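Side-chain contacts in cellulase CEL9M (Clostridium cellulolyticum, PDB 1IA6), which probably cleaves internal beta-1,4-glucosidic linkages of cellulose, lichenin and cereal beta-D-glucans as an endo-acting family 9 glycoside hydrolase: residues A[108-111]-A[115-118]; A[143-146]-A[150-153]; A[179-184]-A[218-223]. All coordinates share one frame; numbering follows the deposited sequence.

Contact 1. Residues A[108-111]-A[115-118]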
ATOM      1  N   SER A 108      16.637   2.834  -8.446  1.00  9.19           N
ATOM      2  CA  SER A 108      15.895   3.541  -9.485  1.00 10.49           C
ATOM      3  C   SER A 108      16.204   5.039  -9.536  1.00 11.05           C
ATOM      4  O   SER A 108      15.654   5.753 -10.368  1.00 11.91           O
ATOM      5  CB  SER A 108      14.387   3.345  -9.278  1.00 10.52           C
ATOM      6  OG  SER A 108      14.036   1.970  -9.300  1.00  9.72           O
ATOM      7  N   HIS A 109      17.078   5.504  -8.647  1.00 10.44           N
ATOM      8  CA  HIS A 109      17.466   6.916  -8.574  1.00 12.13           C
ATOM      9  C   HIS A 109      18.981   6.991  -8.814  1.00 14.36           C
ATOM     10  O   HIS A 109      19.757   7.222  -7.883  1.00 12.84           O
ATOM     11  CB  HIS A 109      17.108   7.458  -7.181  1.00 10.47           C
ATOM     12  CG  HIS A 109      17.315   8.934  -7.013  1.00  9.93           C
ATOM     13  ND1 HIS A 109      16.804   9.864  -7.891  1.00 11.89           N
ATOM     14  CD2 HIS A 109      17.933   9.640  -6.035  1.00 11.35           C
ATOM     15  CE1 HIS A 109      17.097  11.081  -7.464  1.00 11.35           C
ATOM     16  NE2 HIS A 109      17.781  10.972  -6.339  1.00 13.78           N
ATOM     17  N   PRO A 110      19.416   6.786 -10.072  1.00 15.72           N
ATOM     18  CA  PRO A 110      20.828   6.809 -10.481  1.00 17.69           C
ATOM     19  C   PRO A 110      21.585   8.113 -10.229  1.00 18.00           C
ATOM     20  O   PRO A 110      22.784   8.091  -9.951  1.00 19.67           O
ATOM     21  CB  PRO A 110      20.761   6.443 -11.964  1.00 18.37           C
ATOM     22  CG  PRO A 110      19.444   6.998 -12.382  1.00 19.21           C
ATOM     23  CD  PRO A 110      18.546   6.579 -11.245  1.00 17.00           C
ATOM     24  N   ASN A 111      20.892   9.239 -10.349  1.00 17.39           N
ATOM     25  CA  ASN A 111      21.496  10.543 -10.094  1.00 17.42           C
ATOM     26  C   ASN A 111      20.464  11.409  -9.377  1.00 17.95           C
ATOM     27  O   ASN A 111      19.317  10.997  -9.218  1.00 16.39           O
ATOM     28  CB  ASN A 111      21.972  11.203 -11.396  1.00 18.04           C
ATOM     29  CG  ASN A 111      20.870  11.352 -12.420  1.00 17.14           C
ATOM     30  OD1 ASN A 111      19.876  12.039 -12.188  1.00 20.61           O
ATOM     31  ND2 ASN A 111      21.043  10.710 -13.569  1.00 21.02           N
ATOM     32  N   PHE A 115      14.514   9.522 -11.829  1.00 11.04           N
ATOM     33  CA  PHE A 115      13.854   8.454 -11.092  1.00  9.85           C
ATOM     34  C   PHE A 115      12.986   7.620 -12.018  1.00  8.98           C
ATOM     35  O   PHE A 115      11.994   8.115 -12.558  1.00  9.91           O
ATOM     36  CB  PHE A 115      12.973   9.011  -9.973  1.00  9.57           C
ATOM     37  CG  PHE A 115      12.366   7.944  -9.108  1.00  8.86           C
ATOM     38  CD1 PHE A 115      13.170   7.168  -8.279  1.00  9.30           C
ATOM     39  CD2 PHE A 115      10.998   7.693  -9.143  1.00  9.28           C
ATOM     40  CE1 PHE A 115      12.619   6.150  -7.496  1.00  9.18           C
ATOM     41  CE2 PHE A 115      10.437   6.677  -8.363  1.00 10.83           C
ATOM     42  CZ  PHE A 115      11.249   5.906  -7.540  1.00  9.75           C
ATOM     43  N   TYR A 116      13.372   6.360 -12.204  1.00  9.27           N
ATOM     44  CA  TYR A 116      12.621   5.429 -13.041  1.00  9.93           C
ATOM     45  C   TYR A 116      11.490   4.906 -12.174  1.00 10.63           C
ATOM     46  O   TYR A 116      11.727   4.519 -11.026  1.00 10.78           O
ATOM     47  CB  TYR A 116      13.525   4.280 -13.479  1.00 12.93           C
ATOM     48  CG  TYR A 116      14.537   4.699 -14.517  1.00 14.00           C
ATOM     49  CD1 TYR A 116      14.181   4.791 -15.861  1.00 15.29           C
ATOM     50  CD2 TYR A 116      15.837   5.047 -14.151  1.00 15.02           C
ATOM     51  CE1 TYR A 116      15.093   5.219 -16.821  1.00 16.68           C
ATOM     52  CE2 TYR A 116      16.759   5.479 -15.106  1.00 18.07           C
ATOM     53  CZ  TYR A 116      16.377   5.561 -16.438  1.00 19.21           C
ATOM     54  OH  TYR A 116      17.273   5.988 -17.391  1.00 24.07           O
ATOM     55  N   TYR A 117      10.266   4.885 -12.701  1.00 10.15           N
ATOM     56  CA  TYR A 117       9.153   4.431 -11.875  1.00 10.13           C
ATOM     57  C   TYR A 117       8.192   3.390 -12.436  1.00  9.60           C
ATOM     58  O   TYR A 117       7.192   3.068 -11.799  1.00 11.44           O
ATOM     59  CB  TYR A 117       8.378   5.641 -11.342  1.00  9.61           C
ATOM     60  CG  TYR A 117       7.713   6.520 -12.379  1.00 11.00           C
ATOM     61  CD1 TYR A 117       6.517   6.138 -12.983  1.00  8.72           C
ATOM     62  CD2 TYR A 117       8.247   7.771 -12.704  1.00 10.11           C
ATOM     63  CE1 TYR A 117       5.858   6.986 -13.879  1.00 10.58           C
ATOM     64  CE2 TYR A 117       7.602   8.622 -13.595  1.00 10.43           C
ATOM     65  CZ  TYR A 117       6.406   8.226 -14.175  1.00 10.86           C
ATOM     66  OH  TYR A 117       5.754   9.079 -15.033  1.00 12.25           O
ATOM     67  N   GLN A 118       8.470   2.867 -13.623  1.00  8.90           N
ATOM     68  CA  GLN A 118       7.628   1.805 -14.153  1.00  8.74           C
ATOM     69  C   GLN A 118       8.433   0.859 -15.012  1.00  9.90           C
ATOM     70  O   GLN A 118       9.105   1.272 -15.957  1.00  9.61           O
ATOM     71  CB  GLN A 118       6.428   2.316 -14.966  1.00  8.38           C
ATOM     72  CG  GLN A 118       5.502   1.133 -15.339  1.00  8.53           C
ATOM     73  CD  GLN A 118       4.199   1.523 -16.015  1.00  9.55           C
ATOM     74  OE1 GLN A 118       3.531   2.476 -15.613  1.00  9.53           O
ATOM     75  NE2 GLN A 118       3.818   0.763 -17.039  1.00  9.72           N
TER
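Loop 108-111 comes to the edges of the Phe115 and Tyr116 rings. His109 CB sits near the plane of the Phe115 ring, 4.1 Å from CD1, while Ser108 CB touches the next ring atom, CE1, at 3.8 Å and comes closer still, 3.4 Å, to Tyr116 O. At the edge of the Tyr116 ring lie Ser108 O and Pro110 CG. Pro110 CG is 4.1 Å from Tyr116 CE2, and the two side chains cross at about a right angle. Being consecutive strand residues, the two aromatics leave the backbone in opposite directions. In Phe115, CG lies opposite the backbone N (chi1 -175°), which lays the ring alongside Ser108.

Tyr116 N donates to Ser108 O at 3.0 Å with an N-H...O angle of 162°, approaching in the carbonyl plane, and the same oxygen receives a CA-H...O contact from Phe115 CA at 3.3 Å. The serine hydroxyl is occupied by Tyr104 O, one helical turn back. His109 is held at both ring nitrogens, ND1 by Thr114 O and NE2 by Glu186 OE1. Beyond the loop, Phe115 packs on helices 152-169 and 174-193. The arrangement is a helix-loop-strand connection, closed by the Tyr116-Ser108 bond, that leads from helix 91-107 into the central strand of a small antiparallel sheet in the family 9 catalytic module.

Contact 2. Residues A[143-146]-A[150-153]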
ATOM      1  N   TYR A 143       8.573   4.409 -17.985  1.00 12.00           N
ATOM      2  CA  TYR A 143       8.510   5.798 -17.541  1.00 12.07           C
ATOM      3  C   TYR A 143       9.587   6.187 -16.535  1.00 13.12           C
ATOM      4  O   TYR A 143      10.050   5.372 -15.733  1.00 11.34           O
ATOM      5  CB  TYR A 143       7.147   6.097 -16.910  1.00 12.13           C
ATOM      6  CG  TYR A 143       5.945   5.823 -17.784  1.00 13.16           C
ATOM      7  CD1 TYR A 143       5.752   6.513 -18.980  1.00 15.28           C
ATOM      8  CD2 TYR A 143       4.979   4.891 -17.397  1.00 14.52           C
ATOM      9  CE1 TYR A 143       4.625   6.286 -19.768  1.00 16.68           C
ATOM     10  CE2 TYR A 143       3.848   4.656 -18.179  1.00 16.65           C
ATOM     11  CZ  TYR A 143       3.679   5.357 -19.361  1.00 18.06           C
ATOM     12  OH  TYR A 143       2.563   5.134 -20.137  1.00 19.79           O
ATOM     13  N   LYS A 144       9.969   7.456 -16.582  1.00 13.40           N
ATOM     14  CA  LYS A 144      10.960   7.993 -15.668  1.00 14.18           C
ATOM     15  C   LYS A 144      10.649   9.467 -15.461  1.00 14.10           C
ATOM     16  O   LYS A 144      10.099  10.125 -16.343  1.00 15.40           O
ATOM     17  CB  LYS A 144      12.373   7.845 -16.238  1.00 15.59           C
ATOM     18  CG  LYS A 144      12.666   8.733 -17.432  1.00 18.68           C
ATOM     19  CD  LYS A 144      14.132   8.647 -17.829  1.00 22.06           C
ATOM     20  CE  LYS A 144      14.422   9.501 -19.046  1.00 22.60           C
ATOM     21  NZ  LYS A 144      15.841   9.367 -19.466  1.00 28.37           N
ATOM     22  N   ALA A 145      10.987   9.973 -14.284  1.00 12.94           N
ATOM     23  CA  ALA A 145      10.773  11.368 -13.968  1.00 12.35           C
ATOM     24  C   ALA A 145      12.124  12.065 -14.039  1.00 11.37           C
ATOM     25  O   ALA A 145      13.144  11.500 -13.649  1.00  9.81           O
ATOM     26  CB  ALA A 145      10.184  11.504 -12.574  1.00 13.01           C
ATOM     27  N   ASP A 146      12.126  13.278 -14.576  1.00 13.05           N
ATOM     28  CA  ASP A 146      13.334  14.087 -14.677  1.00 14.35           C
ATOM     29  C   ASP A 146      12.894  15.545 -14.784  1.00 14.16           C
ATOM     30  O   ASP A 146      11.701  15.836 -14.739  1.00 14.29           O
ATOM     31  CB  ASP A 146      14.187  13.663 -15.884  1.00 15.48           C
ATOM     32  CG  ASP A 146      13.423  13.690 -17.183  1.00 18.32           C
ATOM     33  OD1 ASP A 146      12.742  14.695 -17.460  1.00 18.75           O
ATOM     34  OD2 ASP A 146      13.513  12.701 -17.938  1.00 23.42           O
ATOM     35  N   PRO A 150       7.367  15.471 -15.254  1.00 15.68           N
ATOM     36  CA  PRO A 150       6.828  15.468 -13.892  1.00 15.57           C
ATOM     37  C   PRO A 150       6.186  14.161 -13.436  1.00 13.59           C
ATOM     38  O   PRO A 150       5.677  13.380 -14.240  1.00 11.85           O
ATOM     39  CB  PRO A 150       5.816  16.606 -13.925  1.00 16.07           C
ATOM     40  CG  PRO A 150       5.277  16.499 -15.311  1.00 18.06           C
ATOM     41  CD  PRO A 150       6.529  16.299 -16.141  1.00 17.00           C
ATOM     42  N   ALA A 151       6.218  13.949 -12.126  1.00 11.31           N
ATOM     43  CA  ALA A 151       5.625  12.775 -11.494  1.00 10.82           C
ATOM     44  C   ALA A 151       5.607  13.100 -10.005  1.00  8.69           C
ATOM     45  O   ALA A 151       6.032  12.302  -9.175  1.00  8.62           O
ATOM     46  CB  ALA A 151       6.476  11.540 -11.760  1.00 10.53           C
ATOM     47  N   SER A 152       5.105  14.290  -9.686  1.00  8.24           N
ATOM     48  CA  SER A 152       5.052  14.776  -8.311  1.00  8.42           C
ATOM     49  C   SER A 152       4.407  13.839  -7.302  1.00  8.62           C
ATOM     50  O   SER A 152       4.873  13.735  -6.165  1.00  8.60           O
ATOM     51  CB  SER A 152       4.338  16.128  -8.265  1.00  8.48           C
ATOM     52  OG  SER A 152       4.978  17.060  -9.117  1.00 11.20           O
ATOM     53  N   ASP A 153       3.331  13.168  -7.698  1.00  7.81           N
ATOM     54  CA  ASP A 153       2.660  12.262  -6.776  1.00  8.54           C
ATOM     55  C   ASP A 153       3.504  11.017  -6.507  1.00  9.05           C
ATOM     56  O   ASP A 153       3.672  10.612  -5.354  1.00  8.08           O
ATOM     57  CB  ASP A 153       1.260  11.890  -7.303  1.00  7.21           C
ATOM     58  CG  ASP A 153       1.275  11.355  -8.732  1.00  7.39           C
ATOM     59  OD1 ASP A 153       2.255  11.589  -9.468  1.00  7.46           O
ATOM     60  OD2 ASP A 153       0.284  10.708  -9.127  1.00  8.17           O
TER
HETATM   61  O   HOH W   1       7.081  11.208 -15.700  1.00 17.11           O
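A single water joins Pro150 to Lys144, donating to Pro150 O at 3.0 Å and to Lys144 O at 3.3 Å. The two carbonyl oxygens subtend about 141° at the water oxygen, wider than the angle between its own O-H bonds, which suggests that at least one of the two bonds is bent. Lys144 O has a further, weak hydrogen bond from the hydroxyl of Ser149 in the intervening turn.

Next to this bridge the side chains meet at one point: the methyl groups of Ala145 and Ala151 approach CB to CB at 3.8 Å. Both CB atoms point across the gap, and their small size suits a place where the backbones run close, with Ala145 CA 5.7 Å from Pro150 CA. Tyr117 of the neighbouring strand also packs against both alanines. Asp146 turns its CB away, but a chi1 of 55° brings the carboxylate back over the turn, where OD1 accepts the backbone N-H of Ser148, two residues on, in an Asx turn. Ala151 is the N-cap of helix 152-169. Its side chain offers no capping oxygen, whereas Ser152 OG in the first turn of the helix is engaged by Gly191 O and Gly196 N. Strand end and helix start are therefore joined by methyl packing and a shared water, a link without charge pairing in which two acceptors that could not bond each other are reconciled by a donor from solvent.

Contact 3. Residues A[179-184]-A[218-223]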
ATOM      1  N   LYS A 179      21.099   7.225   3.884  1.00 10.01           N
ATOM      2  CA  LYS A 179      21.084   7.131   2.430  1.00 11.19           C
ATOM      3  C   LYS A 179      19.633   7.291   1.975  1.00  9.62           C
ATOM      4  O   LYS A 179      19.352   7.940   0.970  1.00  8.28           O
ATOM      5  CB  LYS A 179      21.636   5.775   1.979  1.00 14.48           C
ATOM      6  CG  LYS A 179      21.640   5.587   0.475  1.00 21.58           C
ATOM      7  CD  LYS A 179      22.328   4.288   0.063  1.00 26.22           C
ATOM      8  CE  LYS A 179      23.845   4.391   0.148  1.00 27.98           C
ATOM      9  NZ  LYS A 179      24.332   4.617   1.531  1.00 31.15           N
ATOM     10  N   CYS A 180      18.712   6.704   2.732  1.00  9.17           N
ATOM     11  CA  CYS A 180      17.291   6.809   2.410  1.00  9.34           C
ATOM     12  C   CYS A 180      16.796   8.244   2.547  1.00  9.17           C
ATOM     13  O   CYS A 180      16.068   8.733   1.685  1.00  7.73           O
ATOM     14  CB  CYS A 180      16.465   5.897   3.317  1.00  9.00           C
ATOM     15  SG  CYS A 180      16.602   4.145   2.896  1.00 11.20           S
ATOM     16  N   LEU A 181      17.186   8.917   3.629  1.00  8.28           N
ATOM     17  CA  LEU A 181      16.762  10.299   3.847  1.00  9.54           C
ATOM     18  C   LEU A 181      17.318  11.230   2.767  1.00  9.13           C
ATOM     19  O   LEU A 181      16.610  12.115   2.281  1.00  9.23           O
ATOM     20  CB  LEU A 181      17.206  10.794   5.230  1.00  7.76           C
ATOM     21  CG  LEU A 181      16.734  12.201   5.622  1.00  9.23           C
ATOM     22  CD1 LEU A 181      15.209  12.237   5.677  1.00 11.15           C
ATOM     23  CD2 LEU A 181      17.318  12.587   6.977  1.00 11.63           C
ATOM     24  N   ASN A 182      18.583  11.049   2.393  1.00  9.34           N
ATOM     25  CA  ASN A 182      19.161  11.901   1.358  1.00 10.03           C
ATOM     26  C   ASN A 182      18.402  11.722   0.045  1.00  9.86           C
ATOM     27  O   ASN A 182      18.135  12.695  -0.660  1.00 10.14           O
ATOM     28  CB  ASN A 182      20.647  11.592   1.152  1.00 11.26           C
ATOM     29  CG  ASN A 182      21.508  12.085   2.303  1.00 15.01           C
ATOM     30  OD1 ASN A 182      21.146  13.036   2.994  1.00 16.01           O
ATOM     31  ND2 ASN A 182      22.662  11.453   2.499  1.00 16.92           N
ATOM     32  N   ALA A 183      18.052  10.483  -0.285  1.00  8.33           N
ATOM     33  CA  ALA A 183      17.304  10.223  -1.515  1.00  9.68           C
ATOM     34  C   ALA A 183      15.913  10.837  -1.396  1.00  8.10           C
ATOM     35  O   ALA A 183      15.398  11.415  -2.351  1.00  8.98           O
ATOM     36  CB  ALA A 183      17.192   8.721  -1.767  1.00  8.54           C
ATOM     37  N   ALA A 184      15.314  10.716  -0.214  1.00  8.55           N
ATOM     38  CA  ALA A 184      13.980  11.260   0.025  1.00  9.11           C
ATOM     39  C   ALA A 184      13.953  12.770  -0.199  1.00  9.63           C
ATOM     40  O   ALA A 184      12.990  13.308  -0.745  1.00  8.29           O
ATOM     41  CB  ALA A 184      13.531  10.936   1.445  1.00  8.06           C
ATOM     42  N   THR A 218       5.393  16.613   5.343  1.00  8.97           N
ATOM     43  CA  THR A 218       5.219  16.438   6.782  1.00  8.73           C
ATOM     44  C   THR A 218       6.222  15.429   7.340  1.00  9.15           C
ATOM     45  O   THR A 218       6.687  15.576   8.469  1.00  9.12           O
ATOM     46  CB  THR A 218       3.782  15.988   7.166  1.00  8.43           C
ATOM     47  OG1 THR A 218       3.531  14.666   6.681  1.00 10.26           O
ATOM     48  CG2 THR A 218       2.747  16.954   6.593  1.00  8.38           C
ATOM     49  N   TRP A 219       6.565  14.412   6.556  1.00  7.95           N
ATOM     50  CA  TRP A 219       7.527  13.422   7.027  1.00  8.54           C
ATOM     51  C   TRP A 219       8.942  13.990   7.047  1.00  8.62           C
ATOM     52  O   TRP A 219       9.716  13.706   7.959  1.00  9.35           O
ATOM     53  CB  TRP A 219       7.453  12.151   6.175  1.00  7.09           C
ATOM     54  CG  TRP A 219       6.230  11.358   6.505  1.00  6.47           C
ATOM     55  CD1 TRP A 219       5.143  11.149   5.706  1.00  8.36           C
ATOM     56  CD2 TRP A 219       5.925  10.750   7.766  1.00  7.45           C
ATOM     57  NE1 TRP A 219       4.176  10.455   6.395  1.00  9.88           N
ATOM     58  CE2 TRP A 219       4.630  10.198   7.662  1.00  8.09           C
ATOM     59  CE3 TRP A 219       6.621  10.622   8.979  1.00  8.49           C
ATOM     60  CZ2 TRP A 219       4.012   9.527   8.726  1.00 10.60           C
ATOM     61  CZ3 TRP A 219       6.006   9.957  10.038  1.00  9.72           C
ATOM     62  CH2 TRP A 219       4.712   9.419   9.903  1.00  9.79           C
ATOM     63  N   LEU A 220       9.281  14.801   6.052  1.00  7.64           N
ATOM     64  CA  LEU A 220      10.607  15.401   6.029  1.00  9.34           C
ATOM     65  C   LEU A 220      10.745  16.330   7.231  1.00  9.95           C
ATOM     66  O   LEU A 220      11.839  16.500   7.769  1.00 11.38           O
ATOM     67  CB  LEU A 220      10.836  16.148   4.711  1.00  8.59           C
ATOM     68  CG  LEU A 220      11.228  15.189   3.576  1.00 10.16           C
ATOM     69  CD1 LEU A 220      11.107  15.874   2.225  1.00 13.17           C
ATOM     70  CD2 LEU A 220      12.647  14.692   3.811  1.00 12.28           C
ATOM     71  N   TYR A 221       9.636  16.924   7.667  1.00 10.92           N
ATOM     72  CA  TYR A 221       9.683  17.793   8.839  1.00 12.21           C
ATOM     73  C   TYR A 221       9.966  16.943  10.079  1.00 11.82           C
ATOM     74  O   TYR A 221      10.822  17.274  10.892  1.00 11.27           O
ATOM     75  CB  TYR A 221       8.360  18.532   9.045  1.00 12.92           C
ATOM     76  CG  TYR A 221       8.327  19.292  10.356  1.00 13.42           C
ATOM     77  CD1 TYR A 221       9.138  20.409  10.555  1.00 14.52           C
ATOM     78  CD2 TYR A 221       7.524  18.863  11.413  1.00 14.75           C
ATOM     79  CE1 TYR A 221       9.152  21.082  11.783  1.00 16.84           C
ATOM     80  CE2 TYR A 221       7.530  19.525  12.643  1.00 15.10           C
ATOM     81  CZ  TYR A 221       8.344  20.632  12.820  1.00 16.87           C
ATOM     82  OH  TYR A 221       8.350  21.287  14.031  1.00 17.01           O
ATOM     83  N   THR A 222       9.233  15.845  10.221  1.00 11.08           N
ATOM     84  CA  THR A 222       9.417  14.964  11.367  1.00 12.01           C
ATOM     85  C   THR A 222      10.861  14.461  11.467  1.00 13.38           C
ATOM     86  O   THR A 222      11.405  14.319  12.559  1.00 13.21           O
ATOM     87  CB  THR A 222       8.471  13.749  11.287  1.00 12.67           C
ATOM     88  OG1 THR A 222       7.111  14.203  11.294  1.00 12.12           O
ATOM     89  CG2 THR A 222       8.694  12.812  12.471  1.00 11.37           C
ATOM     90  N   ALA A 223      11.485  14.212  10.321  1.00 12.72           N
ATOM     91  CA  ALA A 223      12.851  13.707  10.308  1.00 13.27           C
ATOM     92  C   ALA A 223      13.935  14.770  10.455  1.00 13.52           C
ATOM     93  O   ALA A 223      15.003  14.484  10.989  1.00 14.19           O
ATOM     94  CB  ALA A 223      13.095  12.911   9.027  1.00 13.83           C
TER
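Leu181 reaches from helix 174-193 towards Leu220 and Ala223 of helix 210-224. Its CB starts out obliquely to the opposing helix, but CG stands opposite the backbone N (chi1 -176°), and this extended course carries the branch across the gap. The touching is then done by one methyl: CD1 lies 4.0 Å from Leu220 CD2 and equally 4.0 Å from Ala223 CB, so it rests between two residues three apart, on one side of the partner helix. Leu220 answers in kind. Its CB too sets off at a slant, and with CG opposite the carbonyl carbon (chi1 -81°) its CD2 comes forward to the CD1 of Leu181, the two leucines crossing obliquely.

This is helix-to-helix packing within the (alpha/alpha)6 barrel of the family 9 catalytic module. The short segments run roughly antiparallel, with 137° between their directions, and their axes come no closer than 11.6 Å, a wide spacing that the two leucines span. In register, Leu181 lies nearest Ala223 and Ala184 nearest Leu220, the CA atoms of the latter pair being 8.0 Å apart.

Ala184 directs its CB at the partner helix, yet its approach to Leu220 is looser, with the carbonyl oxygen of Ala184 4.4 Å from Leu220 CD1. That oxygen accepts a hydrogen bond from Ser159 OG of helix 152-169. From the same helix, Thr163 touches Ala184, Leu220 and Ala223, making this a three-helix junction.

Contacts 1 and 2 share one small sheet, on its central strand and the neighbouring edge strand: their centres lie about 9 Å apart, and strands 115-119 and 143-145 are probably joined by hydrogen bonds from Ala145 N to Phe115 O (2.7 Å) and from Tyr117 N to Tyr143 O (3.1 Å). Contact 3 is farther off, its centre about 17 Å from that of contact 1, with nearest atoms about 4 Å apart, and about 19 Å from that of contact 2. The zinc lies about 13 Å from the Ser108 side chain and the calcium about 11 Å from that of Ala151. Helix 210-224, which carries segment 218-223 of contact 3, also supplies the calcium ligands Asp211 and Asp212.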